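Local coordinates for ABC transporter sugar binding protein (Xanthomonas axonopodis pv. citri, PDB 3UOR) that probably binds maltose or a related sugar in the periplasm and hands it to an ABC transporter for uptake into the cell, at residues R207-H212 and P372-W377; D120-V125 and Q364-K369; R33-G38 and Q63-T68. All coordinates share one frame; numbering follows the deposited sequence.

Interaction 1 of 3, residues R207-H212 and P372-W377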
loop_
_atom_site.group_PDB
_atom_site.type_symbol
_atom_site.label_atom_id
_atom_site.label_comp_id
_atom_site.label_asym_id
_atom_site.label_seq_id
_atom_site.Cartn_x
_atom_site.Cartn_y
_atom_site.Cartn_z
ATOM N N ARG A 207 -10.680 -2.696 -14.908
ATOM C CA ARG A 207 -9.996 -3.579 -13.984
ATOM C C ARG A 207 -8.753 -4.163 -14.688
ATOM O O ARG A 207 -8.763 -4.347 -15.904
ATOM C CB ARG A 207 -10.987 -4.678 -13.624
ATOM C CG ARG A 207 -10.671 -5.529 -12.422
ATOM C CD ARG A 207 -11.778 -6.580 -12.254
ATOM N NE ARG A 207 -11.490 -7.485 -11.155
ATOM C CZ ARG A 207 -11.358 -7.094 -9.896
ATOM N NH1 ARG A 207 -11.506 -5.813 -9.586
ATOM N NH2 ARG A 207 -11.092 -7.984 -8.944
ATOM N N LEU A 208 -7.689 -4.430 -13.934
ATOM C CA LEU A 208 -6.457 -4.991 -14.493
ATOM C C LEU A 208 -6.564 -6.470 -14.886
ATOM O O LEU A 208 -5.712 -6.981 -15.615
ATOM C CB LEU A 208 -5.297 -4.778 -13.527
ATOM C CG LEU A 208 -4.780 -3.341 -13.520
ATOM C CD1 LEU A 208 -3.715 -3.149 -12.466
ATOM C CD2 LEU A 208 -4.234 -2.971 -14.899
ATOM N N LEU A 209 -7.591 -7.167 -14.399
ATOM C CA LEU A 209 -7.875 -8.538 -14.859
ATOM C C LEU A 209 -9.287 -8.556 -15.417
ATOM O O LEU A 209 -10.053 -7.620 -15.193
ATOM C CB LEU A 209 -7.779 -9.538 -13.701
ATOM C CG LEU A 209 -6.437 -9.603 -12.972
ATOM C CD1 LEU A 209 -6.506 -10.671 -11.879
ATOM C CD2 LEU A 209 -5.321 -9.925 -13.982
ATOM N N ARG A 210 -9.646 -9.608 -16.134
ATOM C CA ARG A 210 -10.982 -9.670 -16.712
ATOM C C ARG A 210 -11.528 -11.078 -16.659
ATOM O O ARG A 210 -10.794 -12.034 -16.389
ATOM C CB ARG A 210 -10.971 -9.200 -18.165
ATOM C CG ARG A 210 -10.057 -10.059 -19.060
ATOM C CD ARG A 210 -9.928 -9.488 -20.465
ATOM N NE ARG A 210 -8.976 -10.265 -21.243
ATOM C CZ ARG A 210 -9.276 -11.404 -21.852
ATOM N NH1 ARG A 210 -10.510 -11.884 -21.772
ATOM N NH2 ARG A 210 -8.340 -12.067 -22.532
ATOM N N ASP A 211 -12.826 -11.186 -16.924
ATOM C CA ASP A 211 -13.511 -12.465 -17.062
ATOM C C ASP A 211 -13.289 -13.360 -15.844
ATOM O O ASP A 211 -12.609 -14.386 -15.918
ATOM C CB ASP A 211 -13.095 -13.163 -18.360
ATOM C CG ASP A 211 -13.883 -14.439 -18.610
ATOM O OD1 ASP A 211 -13.353 -15.355 -19.276
ATOM O OD2 ASP A 211 -15.035 -14.530 -18.134
ATOM N N HIS A 212 -13.878 -12.950 -14.730
ATOM C CA HIS A 212 -13.794 -13.672 -13.469
ATOM C C HIS A 212 -12.365 -13.699 -12.973
ATOM O O HIS A 212 -11.962 -14.610 -12.239
ATOM C CB HIS A 212 -14.361 -15.085 -13.596
ATOM C CG HIS A 212 -15.823 -15.116 -13.893
ATOM N ND1 HIS A 212 -16.320 -15.349 -15.158
ATOM C CD2 HIS A 212 -16.899 -14.914 -13.096
ATOM C CE1 HIS A 212 -17.641 -15.312 -15.121
ATOM N NE2 HIS A 212 -18.016 -15.052 -13.882
ATOM N N PRO A 372 -6.988 -6.582 -7.662
ATOM C CA PRO A 372 -7.819 -7.779 -7.837
ATOM C C PRO A 372 -7.466 -8.840 -6.803
ATOM O O PRO A 372 -6.301 -9.022 -6.532
ATOM C CB PRO A 372 -7.478 -8.231 -9.261
ATOM C CG PRO A 372 -7.164 -6.941 -9.957
ATOM C CD PRO A 372 -6.397 -6.144 -8.941
ATOM N N LYS A 373 -8.457 -9.492 -6.203
ATOM C CA LYS A 373 -8.193 -10.372 -5.068
ATOM C C LYS A 373 -7.911 -11.811 -5.479
ATOM O O LYS A 373 -8.636 -12.727 -5.094
ATOM C CB LYS A 373 -9.342 -10.342 -4.058
ATOM C CG LYS A 373 -9.422 -9.081 -3.225
ATOM C CD LYS A 373 -10.631 -8.291 -3.663
ATOM C CE LYS A 373 -11.128 -7.368 -2.578
ATOM N NZ LYS A 373 -12.596 -7.561 -2.468
ATOM N N VAL A 374 -6.848 -11.997 -6.252
ATOM C CA VAL A 374 -6.395 -13.334 -6.614
ATOM C C VAL A 374 -5.078 -13.660 -5.939
ATOM O O VAL A 374 -4.195 -12.822 -5.762
ATOM C CB VAL A 374 -6.247 -13.491 -8.124
ATOM C CG1 VAL A 374 -7.594 -13.262 -8.793
ATOM C CG2 VAL A 374 -5.195 -12.511 -8.672
ATOM N N LEU A 375 -4.983 -14.906 -5.530
ATOM C CA LEU A 375 -3.799 -15.477 -4.927
ATOM C C LEU A 375 -2.525 -15.160 -5.748
ATOM O O LEU A 375 -1.463 -14.881 -5.190
ATOM C CB LEU A 375 -4.065 -16.977 -4.840
ATOM C CG LEU A 375 -3.089 -17.975 -4.318
ATOM C CD1 LEU A 375 -3.912 -19.173 -3.889
ATOM C CD2 LEU A 375 -2.130 -18.307 -5.434
ATOM N N GLU A 376 -2.639 -15.144 -7.070
ATOM C CA GLU A 376 -1.457 -14.917 -7.909
ATOM C C GLU A 376 -1.120 -13.447 -8.198
ATOM O O GLU A 376 -0.248 -13.142 -9.031
ATOM C CB GLU A 376 -1.508 -15.770 -9.184
ATOM C CG GLU A 376 -2.866 -15.936 -9.815
ATOM C CD GLU A 376 -3.801 -16.921 -9.088
ATOM O OE1 GLU A 376 -3.625 -18.158 -9.162
ATOM O OE2 GLU A 376 -4.761 -16.442 -8.472
ATOM N N TRP A 377 -1.779 -12.541 -7.481
ATOM C CA TRP A 377 -1.559 -11.107 -7.692
ATOM C C TRP A 377 -0.090 -10.666 -7.559
ATOM O O TRP A 377 0.396 -9.895 -8.367
ATOM C CB TRP A 377 -2.460 -10.227 -6.795
ATOM C CG TRP A 377 -2.250 -8.802 -7.136
ATOM C CD1 TRP A 377 -1.601 -7.856 -6.385
ATOM C CD2 TRP A 377 -2.595 -8.168 -8.373
ATOM N NE1 TRP A 377 -1.572 -6.663 -7.069
ATOM C CE2 TRP A 377 -2.162 -6.840 -8.298
ATOM C CE3 TRP A 377 -3.261 -8.597 -9.526
ATOM C CZ2 TRP A 377 -2.370 -5.931 -9.334
ATOM C CZ3 TRP A 377 -3.463 -7.714 -10.538
ATOM C CH2 TRP A 377 -3.022 -6.386 -10.446
#
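Pro372 sits at the middle of this contact, its ring met by Arg207 and by Leu209. The guanidinium of Arg207 turns one face to the proline: Pro372 CG lies 4.1 Å above the plane of the Arg207 guanidinium, over its centre, while the two side chains slide past each other in opposite directions. With its own CG swung away from the backbone N (chi1 -165°) and the chain extended as far as NE, the arginine reaches along the proline until Arg207 NH2 stands 3.6 Å from Pro372 CB. This is packing of a flat cation on an apolar ring; the charge itself is paired with Asp213, through a salt bridge from NE.

Leu209 meets the proline at a slant, placing its CD1 3.7 Å from Pro372 CB. The same methyl reaches tip to tip toward Val374, whose CG2 is 3.9 Å from it, so one leucine branch bridges both residues. Trp377 is approached from its rim: Leu208 crosses it at about a right angle and sets CD1 in the ring plane, 3.9 Å from Trp377 CH2. Pro372 CD lies over a face of this indole, displaced toward the rim. No hydrogen bond links the two segments; they meet through van der Waals packing.

A type I turn from Val374 to Trp377, closed by Trp377 N on Val374 O, brings the chain into helix 377-394 with Glu376 as N-cap. Leu208 and Trp377 both rest on Leu198 of helix 195-202, Leu209 packs on Val409 of helix 398-412, and Val374 touches Arg416 of helix 414-422, which places the contact where the short strand 209-210 packs among these three helices.

Interaction 2 of 3, residues D120-V125 and Q364-K369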
loop_
_atom_site.group_PDB
_atom_site.type_symbol
_atom_site.label_atom_id
_atom_site.label_comp_id
_atom_site.label_asym_id
_atom_site.label_seq_id
_atom_site.Cartn_x
_atom_site.Cartn_y
_atom_site.Cartn_z
ATOM N N ASP A 120 -16.933 3.559 9.191
ATOM C CA ASP A 120 -15.905 4.550 9.550
ATOM C C ASP A 120 -14.556 4.237 8.883
ATOM O O ASP A 120 -13.609 5.019 8.993
ATOM C CB ASP A 120 -15.741 4.606 11.067
ATOM C CG ASP A 120 -14.833 5.733 11.532
ATOM O OD1 ASP A 120 -13.924 5.459 12.360
ATOM O OD2 ASP A 120 -15.022 6.880 11.071
ATOM N N TYR A 121 -14.472 3.094 8.193
ATOM C CA TYR A 121 -13.227 2.687 7.537
ATOM C C TYR A 121 -13.196 3.147 6.082
ATOM O O TYR A 121 -14.209 3.121 5.383
ATOM C CB TYR A 121 -13.060 1.158 7.589
ATOM C CG TYR A 121 -12.572 0.651 8.930
ATOM C CD1 TYR A 121 -11.267 0.234 9.096
ATOM C CD2 TYR A 121 -13.414 0.614 10.041
ATOM C CE1 TYR A 121 -10.812 -0.217 10.315
ATOM C CE2 TYR A 121 -12.958 0.157 11.272
ATOM C CZ TYR A 121 -11.664 -0.259 11.398
ATOM O OH TYR A 121 -11.184 -0.725 12.600
ATOM N N PHE A 122 -12.039 3.579 5.611
ATOM C CA PHE A 122 -11.967 3.995 4.214
ATOM C C PHE A 122 -12.436 2.825 3.344
ATOM O O PHE A 122 -12.045 1.684 3.573
ATOM C CB PHE A 122 -10.561 4.477 3.866
ATOM C CG PHE A 122 -10.096 5.627 4.724
ATOM C CD1 PHE A 122 -10.656 6.885 4.575
ATOM C CD2 PHE A 122 -9.108 5.446 5.679
ATOM C CE1 PHE A 122 -10.233 7.959 5.354
ATOM C CE2 PHE A 122 -8.683 6.508 6.471
ATOM C CZ PHE A 122 -9.262 7.768 6.317
ATOM N N PRO A 123 -13.328 3.098 2.385
ATOM C CA PRO A 123 -14.006 1.989 1.698
ATOM C C PRO A 123 -13.038 1.101 0.906
ATOM O O PRO A 123 -13.173 -0.111 0.973
ATOM C CB PRO A 123 -15.019 2.694 0.779
ATOM C CG PRO A 123 -14.485 4.102 0.631
ATOM C CD PRO A 123 -13.814 4.417 1.947
ATOM N N GLY A 124 -12.076 1.689 0.195
ATOM C CA GLY A 124 -11.093 0.907 -0.526
ATOM C C GLY A 124 -10.246 0.071 0.428
ATOM O O GLY A 124 -9.814 -1.022 0.092
ATOM N N VAL A 125 -10.014 0.580 1.630
ATOM C CA VAL A 125 -9.265 -0.177 2.639
ATOM C C VAL A 125 -10.088 -1.345 3.212
ATOM O O VAL A 125 -9.592 -2.462 3.333
ATOM C CB VAL A 125 -8.798 0.747 3.764
ATOM C CG1 VAL A 125 -8.126 -0.046 4.866
ATOM C CG2 VAL A 125 -7.842 1.812 3.194
ATOM N N GLN A 364 -5.886 11.018 0.572
ATOM C CA GLN A 364 -5.796 10.001 -0.506
ATOM C C GLN A 364 -6.510 8.705 -0.121
ATOM O O GLN A 364 -7.061 8.001 -0.978
ATOM C CB GLN A 364 -4.338 9.689 -0.871
ATOM C CG GLN A 364 -4.200 8.710 -2.063
ATOM C CD GLN A 364 -2.808 8.741 -2.674
ATOM O OE1 GLN A 364 -2.367 9.772 -3.157
ATOM N NE2 GLN A 364 -2.119 7.601 -2.662
ATOM N N LEU A 365 -6.496 8.400 1.177
ATOM C CA LEU A 365 -7.145 7.205 1.698
ATOM C C LEU A 365 -8.618 7.151 1.322
ATOM O O LEU A 365 -9.204 6.065 1.270
ATOM C CB LEU A 365 -6.975 7.077 3.217
ATOM C CG LEU A 365 -5.523 6.791 3.606
ATOM C CD1 LEU A 365 -5.410 6.485 5.087
ATOM C CD2 LEU A 365 -5.023 5.628 2.811
ATOM N N GLU A 366 -9.218 8.302 1.027
ATOM C CA GLU A 366 -10.640 8.295 0.652
ATOM C C GLU A 366 -10.818 7.685 -0.726
ATOM O O GLU A 366 -11.934 7.351 -1.103
ATOM C CB GLU A 366 -11.227 9.712 0.636
ATOM C CG GLU A 366 -11.381 10.359 2.001
ATOM C CD GLU A 366 -12.486 9.726 2.846
ATOM O OE1 GLU A 366 -13.233 8.863 2.323
ATOM O OE2 GLU A 366 -12.600 10.096 4.043
ATOM N N ARG A 367 -9.721 7.555 -1.480
ATOM C CA ARG A 367 -9.813 7.161 -2.877
ATOM C C ARG A 367 -9.062 5.859 -3.223
ATOM O O ARG A 367 -9.178 5.352 -4.348
ATOM C CB ARG A 367 -9.325 8.318 -3.777
ATOM C CG ARG A 367 -10.198 9.598 -3.686
ATOM C CD ARG A 367 -9.651 10.711 -4.607
ATOM N NE ARG A 367 -8.316 11.161 -4.191
ATOM C CZ ARG A 367 -8.107 12.092 -3.262
ATOM N NH1 ARG A 367 -9.151 12.667 -2.657
ATOM N NH2 ARG A 367 -6.869 12.453 -2.932
ATOM N N VAL A 368 -8.304 5.313 -2.270
ATOM C CA VAL A 368 -7.518 4.116 -2.552
ATOM C C VAL A 368 -8.439 2.972 -2.958
ATOM O O VAL A 368 -9.584 2.917 -2.524
ATOM C CB VAL A 368 -6.585 3.712 -1.382
ATOM C CG1 VAL A 368 -5.549 4.796 -1.149
ATOM C CG2 VAL A 368 -7.395 3.435 -0.134
ATOM N N LYS A 369 -7.933 2.085 -3.816
ATOM C CA LYS A 369 -8.704 0.974 -4.394
ATOM C C LYS A 369 -7.949 -0.313 -4.164
ATOM O O LYS A 369 -6.726 -0.332 -4.332
ATOM C CB LYS A 369 -8.841 1.108 -5.928
ATOM C CG LYS A 369 -9.859 2.097 -6.474
ATOM C CD LYS A 369 -9.913 2.002 -8.028
ATOM C CE LYS A 369 -10.668 3.192 -8.665
ATOM N NZ LYS A 369 -10.591 3.282 -10.179
HETATM O O HOH W 1 -10.925 4.229 -0.158
#
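The backbones of Phe122 and Glu366 come within 5.7 Å at their CA atoms, and those of Gly124 and Lys369 within 4.5 Å, close enough for Gly124 CA to make a nearly straight CA-H...O contact with Val368 O at 3.2 Å. Phe122 lays one ring face on Leu365: the CB of the leucine stands 3.6 Å from the ring centroid and only 8° off its normal, a CH-pi contact, while Leu365 CD1 packs against Phe122 CE2. The carboxylate of Glu366 comes to the ring edge with its plane 85° from that of the ring, bringing Glu366 OE2 to 3.4 Å from Phe122 CE1. A bend at chi2 (-70°) folds the glutamate back to this position, and Arg344 holds OE2 in a salt bridge.

Phe122 is the N-cap residue of helix 123-127, and the amide of Gly124 in its first turn is taken up by a water, 2.8 Å from Gly124 N. That water donates to Leu365 O and Val368 O, so one water held by three bonds joins the start of the helix to the loop. Beyond it, Val125 CG2 meets Val368 CG2 at 3.7 Å. Strand 134-150 borders the contact: Val125 touches Pro139, Leu365 touches Val142 and Val368 touches Thr144.

Interaction 3 of 3, residues R33-G38 and Q63-T68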
loop_
_atom_site.group_PDB
_atom_site.type_symbol
_atom_site.label_atom_id
_atom_site.label_comp_id
_atom_site.label_asym_id
_atom_site.label_seq_id
_atom_site.Cartn_x
_atom_site.Cartn_y
_atom_site.Cartn_z
ATOM N N ARG A 33 -1.542 -16.063 21.222
ATOM C CA ARG A 33 -0.333 -15.906 20.422
ATOM C C ARG A 33 -0.580 -15.035 19.195
ATOM O O ARG A 33 -1.398 -15.353 18.325
ATOM C CB ARG A 33 0.261 -17.255 20.037
ATOM C CG ARG A 33 0.845 -18.010 21.224
ATOM C CD ARG A 33 1.503 -19.295 20.769
ATOM N NE ARG A 33 0.610 -20.074 19.914
ATOM C CZ ARG A 33 0.905 -20.474 18.680
ATOM N NH1 ARG A 33 2.089 -20.182 18.142
ATOM N NH2 ARG A 33 0.014 -21.175 17.988
ATOM N N PHE A 34 0.160 -13.936 19.149
ATOM C CA PHE A 34 0.009 -12.893 18.144
ATOM C C PHE A 34 1.315 -12.775 17.351
ATOM O O PHE A 34 2.347 -12.392 17.900
ATOM C CB PHE A 34 -0.310 -11.576 18.866
ATOM C CG PHE A 34 -0.419 -10.383 17.966
ATOM C CD1 PHE A 34 -0.622 -10.523 16.604
ATOM C CD2 PHE A 34 -0.339 -9.110 18.496
ATOM C CE1 PHE A 34 -0.725 -9.410 15.779
ATOM C CE2 PHE A 34 -0.445 -7.996 17.686
ATOM C CZ PHE A 34 -0.641 -8.146 16.319
ATOM N N TRP A 35 1.274 -13.126 16.071
ATOM C CA TRP A 35 2.442 -12.982 15.205
ATOM C C TRP A 35 2.365 -11.687 14.407
ATOM O O TRP A 35 1.339 -11.388 13.806
ATOM C CB TRP A 35 2.534 -14.137 14.222
ATOM C CG TRP A 35 2.850 -15.444 14.824
ATOM C CD1 TRP A 35 2.974 -15.737 16.152
ATOM C CD2 TRP A 35 3.085 -16.665 14.116
ATOM N NE1 TRP A 35 3.272 -17.073 16.313
ATOM C CE2 TRP A 35 3.347 -17.661 15.075
ATOM C CE3 TRP A 35 3.097 -17.012 12.759
ATOM C CZ2 TRP A 35 3.618 -18.980 14.720
ATOM C CZ3 TRP A 35 3.370 -18.311 12.409
ATOM C CH2 TRP A 35 3.624 -19.285 13.386
ATOM N N ALA A 36 3.454 -10.924 14.402
ATOM C CA ALA A 36 3.517 -9.671 13.667
ATOM C C ALA A 36 4.914 -9.572 13.063
ATOM O O ALA A 36 5.792 -10.347 13.433
ATOM C CB ALA A 36 3.242 -8.520 14.594
ATOM N N MET A 37 5.125 -8.639 12.136
ATOM C CA MET A 37 6.373 -8.605 11.364
ATOM C C MET A 37 7.193 -7.329 11.513
ATOM O O MET A 37 6.685 -6.228 11.295
ATOM C CB MET A 37 6.090 -8.795 9.878
ATOM C CG MET A 37 5.646 -10.188 9.488
ATOM S SD MET A 37 3.903 -10.413 9.822
ATOM C CE MET A 37 3.556 -11.928 8.931
ATOM N N GLY A 38 8.467 -7.480 11.856
ATOM C CA GLY A 38 9.396 -6.361 11.855
ATOM C C GLY A 38 9.063 -5.226 12.810
ATOM O O GLY A 38 8.600 -5.453 13.930
ATOM N N GLN A 63 5.097 -12.415 18.877
ATOM C CA GLN A 63 6.261 -12.955 18.186
ATOM C C GLN A 63 6.555 -12.089 16.979
ATOM O O GLN A 63 5.656 -11.783 16.187
ATOM C CB GLN A 63 6.007 -14.393 17.727
ATOM C CG GLN A 63 6.197 -15.451 18.801
ATOM C CD GLN A 63 7.660 -15.791 19.016
ATOM O OE1 GLN A 63 8.298 -15.288 19.944
ATOM N NE2 GLN A 63 8.204 -16.642 18.148
ATOM N N ASN A 64 7.818 -11.696 16.847
ATOM C CA ASN A 64 8.270 -10.896 15.714
ATOM C C ASN A 64 8.844 -11.794 14.640
ATOM O O ASN A 64 9.932 -12.345 14.792
ATOM C CB ASN A 64 9.322 -9.875 16.161
ATOM C CG ASN A 64 9.835 -9.010 15.015
ATOM O OD1 ASN A 64 9.737 -9.373 13.842
ATOM N ND2 ASN A 64 10.392 -7.861 15.357
ATOM N N ILE A 65 8.103 -11.944 13.552
ATOM C CA ILE A 65 8.549 -12.751 12.429
ATOM C C ILE A 65 8.994 -11.845 11.307
ATOM O O ILE A 65 8.294 -10.907 10.963
ATOM C CB ILE A 65 7.421 -13.630 11.923
ATOM C CG1 ILE A 65 6.797 -14.360 13.105
ATOM C CG2 ILE A 65 7.938 -14.590 10.868
ATOM C CD1 ILE A 65 5.721 -15.279 12.720
ATOM N N PRO A 66 10.178 -12.113 10.739
ATOM C CA PRO A 66 10.662 -11.317 9.608
ATOM C C PRO A 66 9.778 -11.548 8.392
ATOM O O PRO A 66 9.410 -12.686 8.104
ATOM C CB PRO A 66 12.065 -11.880 9.366
ATOM C CG PRO A 66 12.453 -12.514 10.669
ATOM C CD PRO A 66 11.181 -13.086 11.201
ATOM N N MET A 67 9.430 -10.481 7.692
ATOM C CA MET A 67 8.499 -10.588 6.577
ATOM C C MET A 67 8.971 -11.604 5.531
ATOM O O MET A 67 8.177 -12.389 5.004
ATOM C CB MET A 67 8.282 -9.217 5.939
ATOM C CG MET A 67 7.038 -9.117 5.067
ATOM S SD MET A 67 5.574 -8.598 5.975
ATOM C CE MET A 67 4.816 -10.173 6.343
ATOM N N THR A 68 10.268 -11.595 5.241
ATOM C CA THR A 68 10.819 -12.470 4.213
ATOM C C THR A 68 10.638 -13.952 4.536
ATOM O O THR A 68 10.769 -14.799 3.654
ATOM C CB THR A 68 12.311 -12.177 3.971
ATOM O OG1 THR A 68 13.036 -12.343 5.197
ATOM C CG2 THR A 68 12.488 -10.759 3.469
#
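With chi1 at 180°, Asn64 carries its amide alongside the chain toward Gly38, and a bend at chi2 (81°) in Met37 brings its thioether chain across to Met67. Asn64 OD1 accepts from Gly38 N at 3.0 Å, but the donor stands above the carbonyl plane, 44° out of it, so the bond misses the lone-pair directions. The two methionines cross at a slant and pack tightly, Met67 CE lying against both CG and CE of Met37.

The backbone supplies the regular part of the contact. Strands 30-36 and 58-64 run parallel, and across residues 33-38 and 63-68 three backbone bonds continue the ladder: Gln63 N to Phe34 O at 2.9 Å, Ala36 N to Gln63 O at 3.0 Å and Ile65 N to Ala36 O at 2.8 Å. Beyond this ladder Met37 CA still offers a CA-H...O contact to Ile65 O. On one face of the sheet Gln63 lies beside the Trp35 indole and points the same way, with its CB 3.7 Å from Trp35 CD1.

Strand 30-36, helix 39-52 and strand 58-64 follow one another as a beta-alpha-beta unit, whose helix begins after the N-cap Gly38. Helix 39-52 covers the face bearing Ala36 and Asn64 through Ala41, whereas helix 67-79 covers the Trp35 face with Leu74, Ala77 and Lys73, the last in a cation-pi contact with the indole. On its other edge strand 30-36 pairs with strand 86-90.

Overall arrangement
The three contacts illustrate how chemistry follows place in a two-lobed fold of the solute-binding type. Interaction 3 joins neighbouring strands of a sheet, so main-chain hydrogen bonds dominate and side chains add to them; it is partly buried. Interactions 1 and 2 bring together parts far apart in sequence. Both use the loop between helices 359-364 and 377-394: residues 364-369 and 372-377 follow closely in sequence, yet the contact centres lie about 19 Å apart. Interaction 1 is mostly buried and apolar, apart from an exposed arginine at its margin, whereas interaction 2, partly buried, mixes aromatic packing with a water bridge. Interaction 3 stands apart, its centre about 26 and 28 Å from those of interactions 2 and 1.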